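Side-chain contacts in transcription initiation factor TFIID subunit 5 (Encephalitozoon cuniculi, PDB 2J4B), which probably acts, as a WD-repeat TBP-associated factor of the TFIID and SAGA complexes, in RNA polymerase II transcription initiation: residues I41-I46 with T92-K97; T10-L15 with K55-K60. One frame throughout, in Å; residues are numbered along the deposited sequence.

Interaction 1: I41-I46 with T92-K97; sequences IYFDLI and TFKNSK
Phe43, on helix 34-47, and the Phe93-Lys94 pair, in the last turn of helix 88-95, join two helices of the largely helical N-terminal NTD2 domain of TAF5, where one aromatic ring fills the space between them. The backbones come closest at Phe43 and Lys94, whose CA atoms are 7.5 Å apart. The side chain of Phe43 starts out toward helix 88-95; its CG lies anti to its own carbonyl carbon (chi1 -78°), which carries the ring across the gap. There CD2 meets the aliphatic root of Lys94, at 3.9 Å from CB and 4.2 Å from CG. One bond further round the rim, Phe43 CE2 lies 4.4 Å from Phe93 CB. Both neighbours reach the ring at a slant, and the contact is wholly apolar, with no hydrogen bond between the segments.

Lys94 divides its labour along its length. Its first carbons pack against Phe43, CG lying anti to the backbone N (chi1 -169°), whereas bends at chi3 and chi4 lead the amino group away from the other helix and keep the charge off the apolar contact. NZ also makes a weak hydrogen bond of 3.5 Å to Asn95 OD1. Phe93 likewise offers its CB to Phe43, while its ring meets that of His40, and the side chain touches Pro36 and Ile39 on helix 34-47. The Phe43 ring also meets Phe75 of helix 69-75, and Lys94 touches Ile84 of helix 81-86. Just beyond the contact, Ser96 departs from helical backbone angles and the chain moves on into strand 98-103. A buried ring flanked by the first methylenes of a partly exposed lysine fits helix-helix packing at the margin of a hydrophobic core.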
loop_
_atom_site.group_PDB
_atom_site.type_symbol
_atom_site.label_atom_id
_atom_site.label_comp_id
_atom_site.label_asym_id
_atom_site.label_seq_id
_atom_site.Cartn_x
_atom_site.Cartn_y
_atom_site.Cartn_z
ATOM N N ILE A 41 5.708 0.837 0.071
ATOM C CA ILE A 41 6.598 1.415 -0.950
ATOM C C ILE A 41 7.609 2.407 -0.348
ATOM O O ILE A 41 8.801 2.378 -0.665
ATOM C CB ILE A 41 5.774 2.098 -2.071
ATOM C CG1 ILE A 41 4.995 1.018 -2.854
ATOM C CG2 ILE A 41 6.672 2.911 -2.986
ATOM C CD1 ILE A 41 3.926 1.577 -3.770
ATOM N N TYR A 42 7.121 3.268 0.535
ATOM C CA TYR A 42 7.956 4.193 1.277
ATOM C C TYR A 42 9.057 3.483 2.064
ATOM O O TYR A 42 10.221 3.856 1.994
ATOM C CB TYR A 42 7.072 4.963 2.234
ATOM C CG TYR A 42 7.743 6.059 3.027
ATOM C CD1 TYR A 42 8.259 7.194 2.391
ATOM C CD2 TYR A 42 7.813 5.993 4.417
ATOM C CE1 TYR A 42 8.848 8.216 3.112
ATOM C CE2 TYR A 42 8.408 7.023 5.150
ATOM C CZ TYR A 42 8.919 8.130 4.482
ATOM O OH TYR A 42 9.506 9.153 5.186
ATOM N N PHE A 43 8.685 2.469 2.836
ATOM C CA PHE A 43 9.663 1.701 3.594
ATOM C C PHE A 43 10.643 0.957 2.678
ATOM O O PHE A 43 11.819 0.773 3.031
ATOM C CB PHE A 43 8.950 0.715 4.512
ATOM C CG PHE A 43 8.388 1.336 5.768
ATOM C CD1 PHE A 43 8.396 2.704 5.963
ATOM C CD2 PHE A 43 7.822 0.532 6.748
ATOM C CE1 PHE A 43 7.876 3.251 7.105
ATOM C CE2 PHE A 43 7.293 1.084 7.906
ATOM C CZ PHE A 43 7.310 2.438 8.074
ATOM N N ASP A 44 10.171 0.535 1.504
ATOM C CA ASP A 44 11.023 -0.203 0.570
ATOM C C ASP A 44 12.058 0.696 -0.142
ATOM O O ASP A 44 13.195 0.272 -0.384
ATOM C CB ASP A 44 10.176 -0.972 -0.426
ATOM C CG ASP A 44 9.810 -2.350 0.075
ATOM O OD1 ASP A 44 10.613 -2.908 0.851
ATOM O OD2 ASP A 44 8.731 -2.897 -0.293
ATOM N N LEU A 45 11.676 1.935 -0.450
ATOM C CA LEU A 45 12.610 2.916 -0.996
ATOM C C LEU A 45 13.689 3.305 0.019
ATOM O O LEU A 45 14.858 3.557 -0.347
ATOM C CB LEU A 45 11.862 4.165 -1.478
ATOM C CG LEU A 45 10.970 3.971 -2.718
ATOM C CD1 LEU A 45 10.043 5.206 -2.895
ATOM C CD2 LEU A 45 11.770 3.666 -4.002
ATOM N N ILE A 46 13.292 3.358 1.286
ATOM C CA ILE A 46 14.216 3.632 2.389
ATOM C C ILE A 46 15.238 2.501 2.564
ATOM O O ILE A 46 16.439 2.740 2.729
ATOM C CB ILE A 46 13.454 3.835 3.705
ATOM C CG1 ILE A 46 12.755 5.202 3.714
ATOM C CG2 ILE A 46 14.381 3.734 4.895
ATOM C CD1 ILE A 46 11.787 5.364 4.883
ATOM N N THR A 92 6.679 -2.507 13.561
ATOM C CA THR A 92 5.516 -3.385 13.601
ATOM C C THR A 92 4.809 -3.392 12.261
ATOM O O THR A 92 4.405 -4.440 11.775
ATOM C CB THR A 92 4.534 -2.962 14.680
ATOM O OG1 THR A 92 5.106 -3.236 15.957
ATOM C CG2 THR A 92 3.235 -3.733 14.549
ATOM N N PHE A 93 4.681 -2.222 11.651
ATOM C CA PHE A 93 4.018 -2.138 10.372
ATOM C C PHE A 93 4.788 -2.919 9.289
ATOM O O PHE A 93 4.195 -3.569 8.431
ATOM C CB PHE A 93 3.822 -0.684 9.954
ATOM C CG PHE A 93 2.874 -0.532 8.806
ATOM C CD1 PHE A 93 3.258 -0.885 7.532
ATOM C CD2 PHE A 93 1.577 -0.089 9.014
ATOM C CE1 PHE A 93 2.381 -0.790 6.481
ATOM C CE2 PHE A 93 0.695 0.024 7.959
ATOM C CZ PHE A 93 1.101 -0.329 6.691
ATOM N N LYS A 94 6.113 -2.850 9.334
ATOM C CA LYS A 94 6.933 -3.476 8.323
ATOM C C LYS A 94 6.945 -4.997 8.438
ATOM O O LYS A 94 7.072 -5.701 7.441
ATOM C CB LYS A 94 8.377 -2.956 8.404
ATOM C CG LYS A 94 9.216 -3.379 7.205
ATOM C CD LYS A 94 10.616 -2.829 7.242
ATOM C CE LYS A 94 11.673 -3.927 7.425
ATOM N NZ LYS A 94 12.011 -4.160 8.871
ATOM N N ASN A 95 6.828 -5.495 9.664
ATOM C CA ASN A 95 7.041 -6.913 9.940
ATOM C C ASN A 95 5.769 -7.694 10.266
ATOM O O ASN A 95 5.837 -8.906 10.469
ATOM C CB ASN A 95 8.022 -7.044 11.093
ATOM C CG ASN A 95 9.387 -6.514 10.738
ATOM O OD1 ASN A 95 9.904 -6.805 9.657
ATOM N ND2 ASN A 95 9.974 -5.719 11.628
ATOM N N SER A 96 4.623 -7.009 10.324
ATOM C CA SER A 96 3.350 -7.655 10.667
ATOM C C SER A 96 2.325 -7.509 9.566
ATOM O O SER A 96 2.504 -6.721 8.631
ATOM C CB SER A 96 2.777 -7.062 11.943
ATOM O OG SER A 96 3.543 -7.484 13.053
ATOM N N LYS A 97 1.233 -8.242 9.695
ATOM C CA LYS A 97 0.216 -8.244 8.669
ATOM C C LYS A 97 -0.841 -7.175 8.857
ATOM O O LYS A 97 -1.389 -7.004 9.943
ATOM C CB LYS A 97 -0.414 -9.634 8.538
ATOM C CG LYS A 97 0.382 -10.494 7.587
ATOM C CD LYS A 97 -0.110 -11.900 7.507
ATOM C CE LYS A 97 0.916 -12.764 6.771
ATOM N NZ LYS A 97 1.311 -12.122 5.470
#

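Interaction 2: T10-L15 with K55-K60; sequences TSYVSL and KEFFEK
Tyr12 of helix 8-21 and Phe57 of helix 51-61 meet as an edge-to-face aromatic pair. The ring centroids are 5.4 Å apart and the planes stand at 79°, nearly perpendicular, with the edge of Phe57 directed at the face of Tyr12. Phe57 CZ sits over the centre of the tyrosine ring, 4.1 Å from Tyr12 CG, while Phe57 CE1 lies at 4.1 Å from Tyr12 CD2.

Between the two segments, the apolar packing is confined to these two side chains and spans the space between helices whose nearest CA atoms, those of Tyr12 and Phe57, are 10.3 Å apart. Each ring is extended from its helix with CG anti to the backbone N (chi1 178° in Tyr12, 169° in Phe57). Ile41 of helix 34-47 touches both side chains, and the ring of Tyr61 meets both rings as well, making the pair part of a larger apolar and aromatic cluster.

Polar chemistry enters at the far end of Tyr12, where OH is hydrogen-bonded to NE2 of His65, beyond the end of helix 51-61. The hydroxyl is thus satisfied although the residue is buried.

With no hydrogen bond or salt bridge between the segments, their direct attraction rests on dispersion and on the weak electrostatic pull between the C-H edge of Phe57 and the pi face of Tyr12.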
loop_
_atom_site.group_PDB
_atom_site.type_symbol
_atom_site.label_atom_id
_atom_site.label_comp_id
_atom_site.label_asym_id
_atom_site.label_seq_id
_atom_site.Cartn_x
_atom_site.Cartn_y
_atom_site.Cartn_z
ATOM N N THR A 10 5.275 3.537 -10.150
ATOM C CA THR A 10 4.451 3.407 -11.343
ATOM C C THR A 10 3.262 2.479 -11.081
ATOM O O THR A 10 2.143 2.766 -11.514
ATOM C CB THR A 10 5.275 2.851 -12.525
ATOM O OG1 THR A 10 6.397 3.705 -12.770
ATOM C CG2 THR A 10 4.437 2.773 -13.787
ATOM N N SER A 11 3.513 1.381 -10.362
ATOM C CA SER A 11 2.503 0.357 -10.117
ATOM C C SER A 11 1.440 0.859 -9.150
ATOM O O SER A 11 0.259 0.530 -9.282
ATOM C CB SER A 11 3.150 -0.920 -9.562
ATOM O OG SER A 11 4.109 -1.451 -10.466
ATOM N N TYR A 12 1.870 1.650 -8.176
ATOM C CA TYR A 12 0.960 2.276 -7.238
ATOM C C TYR A 12 -0.021 3.196 -7.962
ATOM O O TYR A 12 -1.232 3.064 -7.806
ATOM C CB TYR A 12 1.755 3.065 -6.202
ATOM C CG TYR A 12 0.895 3.804 -5.206
ATOM C CD1 TYR A 12 0.495 3.195 -4.026
ATOM C CD2 TYR A 12 0.495 5.107 -5.440
ATOM C CE1 TYR A 12 -0.288 3.854 -3.115
ATOM C CE2 TYR A 12 -0.289 5.780 -4.533
ATOM C CZ TYR A 12 -0.676 5.153 -3.371
ATOM O OH TYR A 12 -1.459 5.822 -2.458
ATOM N N VAL A 13 0.511 4.123 -8.751
ATOM C CA VAL A 13 -0.303 5.019 -9.577
ATOM C C VAL A 13 -1.284 4.287 -10.497
ATOM O O VAL A 13 -2.458 4.628 -10.559
ATOM C CB VAL A 13 0.595 5.913 -10.472
ATOM C CG1 VAL A 13 -0.263 6.755 -11.408
ATOM C CG2 VAL A 13 1.517 6.802 -9.613
ATOM N N SER A 14 -0.788 3.299 -11.228
ATOM C CA SER A 14 -1.602 2.558 -12.194
ATOM C C SER A 14 -2.749 1.794 -11.502
ATOM O O SER A 14 -3.865 1.704 -12.034
ATOM C CB SER A 14 -0.703 1.611 -12.995
ATOM O OG SER A 14 -1.368 0.400 -13.304
ATOM N N LEU A 15 -2.472 1.263 -10.314
ATOM C CA LEU A 15 -3.512 0.719 -9.449
ATOM C C LEU A 15 -4.459 1.812 -8.967
ATOM O O LEU A 15 -5.668 1.690 -9.078
ATOM C CB LEU A 15 -2.893 0.020 -8.248
ATOM C CG LEU A 15 -3.880 -0.487 -7.192
ATOM C CD1 LEU A 15 -4.898 -1.465 -7.777
ATOM C CD2 LEU A 15 -3.098 -1.095 -6.038
ATOM N N LYS A 55 11.056 10.336 0.093
ATOM C CA LYS A 55 10.391 11.537 0.601
ATOM C C LYS A 55 9.488 12.184 -0.442
ATOM O O LYS A 55 8.421 12.691 -0.106
ATOM C CB LYS A 55 11.415 12.546 1.113
ATOM C CG LYS A 55 12.237 12.045 2.302
ATOM C CD LYS A 55 13.103 13.148 2.894
ATOM C CE LYS A 55 14.170 13.612 1.948
ATOM N NZ LYS A 55 14.479 15.051 2.211
ATOM N N GLU A 56 9.909 12.158 -1.708
ATOM C CA GLU A 56 9.077 12.671 -2.802
ATOM C C GLU A 56 7.784 11.862 -2.974
ATOM O O GLU A 56 6.716 12.430 -3.206
ATOM C CB GLU A 56 9.842 12.661 -4.128
ATOM C CG GLU A 56 11.201 13.318 -4.088
ATOM C CD GLU A 56 11.645 13.839 -5.448
ATOM O OE1 GLU A 56 10.936 13.565 -6.454
ATOM O OE2 GLU A 56 12.690 14.544 -5.499
ATOM N N PHE A 57 7.895 10.539 -2.902
ATOM C CA PHE A 57 6.750 9.657 -3.099
ATOM C C PHE A 57 5.731 9.838 -1.971
ATOM O O PHE A 57 4.538 9.968 -2.196
ATOM C CB PHE A 57 7.209 8.190 -3.152
ATOM C CG PHE A 57 6.075 7.199 -3.084
ATOM C CD1 PHE A 57 5.365 6.861 -4.218
ATOM C CD2 PHE A 57 5.716 6.620 -1.881
ATOM C CE1 PHE A 57 4.312 5.951 -4.160
ATOM C CE2 PHE A 57 4.668 5.723 -1.805
ATOM C CZ PHE A 57 3.963 5.383 -2.951
ATOM N N PHE A 58 6.244 9.824 -0.750
ATOM C CA PHE A 58 5.450 10.034 0.441
ATOM C C PHE A 58 4.672 11.351 0.345
ATOM O O PHE A 58 3.445 11.380 0.443
ATOM C CB PHE A 58 6.385 10.051 1.651
ATOM C CG PHE A 58 5.678 10.027 2.965
ATOM C CD1 PHE A 58 5.317 8.828 3.551
ATOM C CD2 PHE A 58 5.376 11.196 3.621
ATOM C CE1 PHE A 58 4.668 8.806 4.773
ATOM C CE2 PHE A 58 4.727 11.178 4.830
ATOM C CZ PHE A 58 4.369 9.986 5.404
ATOM N N GLU A 59 5.388 12.444 0.139
ATOM C CA GLU A 59 4.773 13.761 0.075
ATOM C C GLU A 59 3.725 13.869 -1.026
ATOM O O GLU A 59 2.728 14.568 -0.865
ATOM C CB GLU A 59 5.847 14.838 -0.138
ATOM C CG GLU A 59 6.799 15.019 1.030
ATOM C CD GLU A 59 6.088 15.328 2.335
ATOM O OE1 GLU A 59 5.159 16.161 2.336
ATOM O OE2 GLU A 59 6.469 14.732 3.369
ATOM N N LYS A 60 3.952 13.189 -2.144
ATOM C CA LYS A 60 3.080 13.312 -3.299
ATOM C C LYS A 60 1.727 12.670 -3.045
ATOM O O LYS A 60 0.697 13.289 -3.284
ATOM C CB LYS A 60 3.735 12.691 -4.531
ATOM C CG LYS A 60 2.881 12.776 -5.793
ATOM C CD LYS A 60 3.605 12.244 -7.023
ATOM C CE LYS A 60 4.632 13.224 -7.543
ATOM N NZ LYS A 60 5.910 13.163 -6.772
#

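Overall arrangement
Both interactions are apolar ring contacts between helices of one domain, yet they differ in burial and chemistry. In interaction 2 both touching residues are buried and aromatic; in interaction 1 a buried ring meets residues that remain partly exposed, one of them a lysine contributing only its carbon chain. Helix 34-47 links the two sites, whose centres are about 15 Å apart. Its segment 41-46 turns Phe43 toward helix 88-95, while Ile41 CG2 lies 3.6 Å from Phe57 CE2, at the junction of the two contacts, and Tyr42 CE1 lies 3.4 Å from Phe58 CB. The apolar packing thus runs from the buried pair through helix 34-47 to a more open margin at helix 88-95.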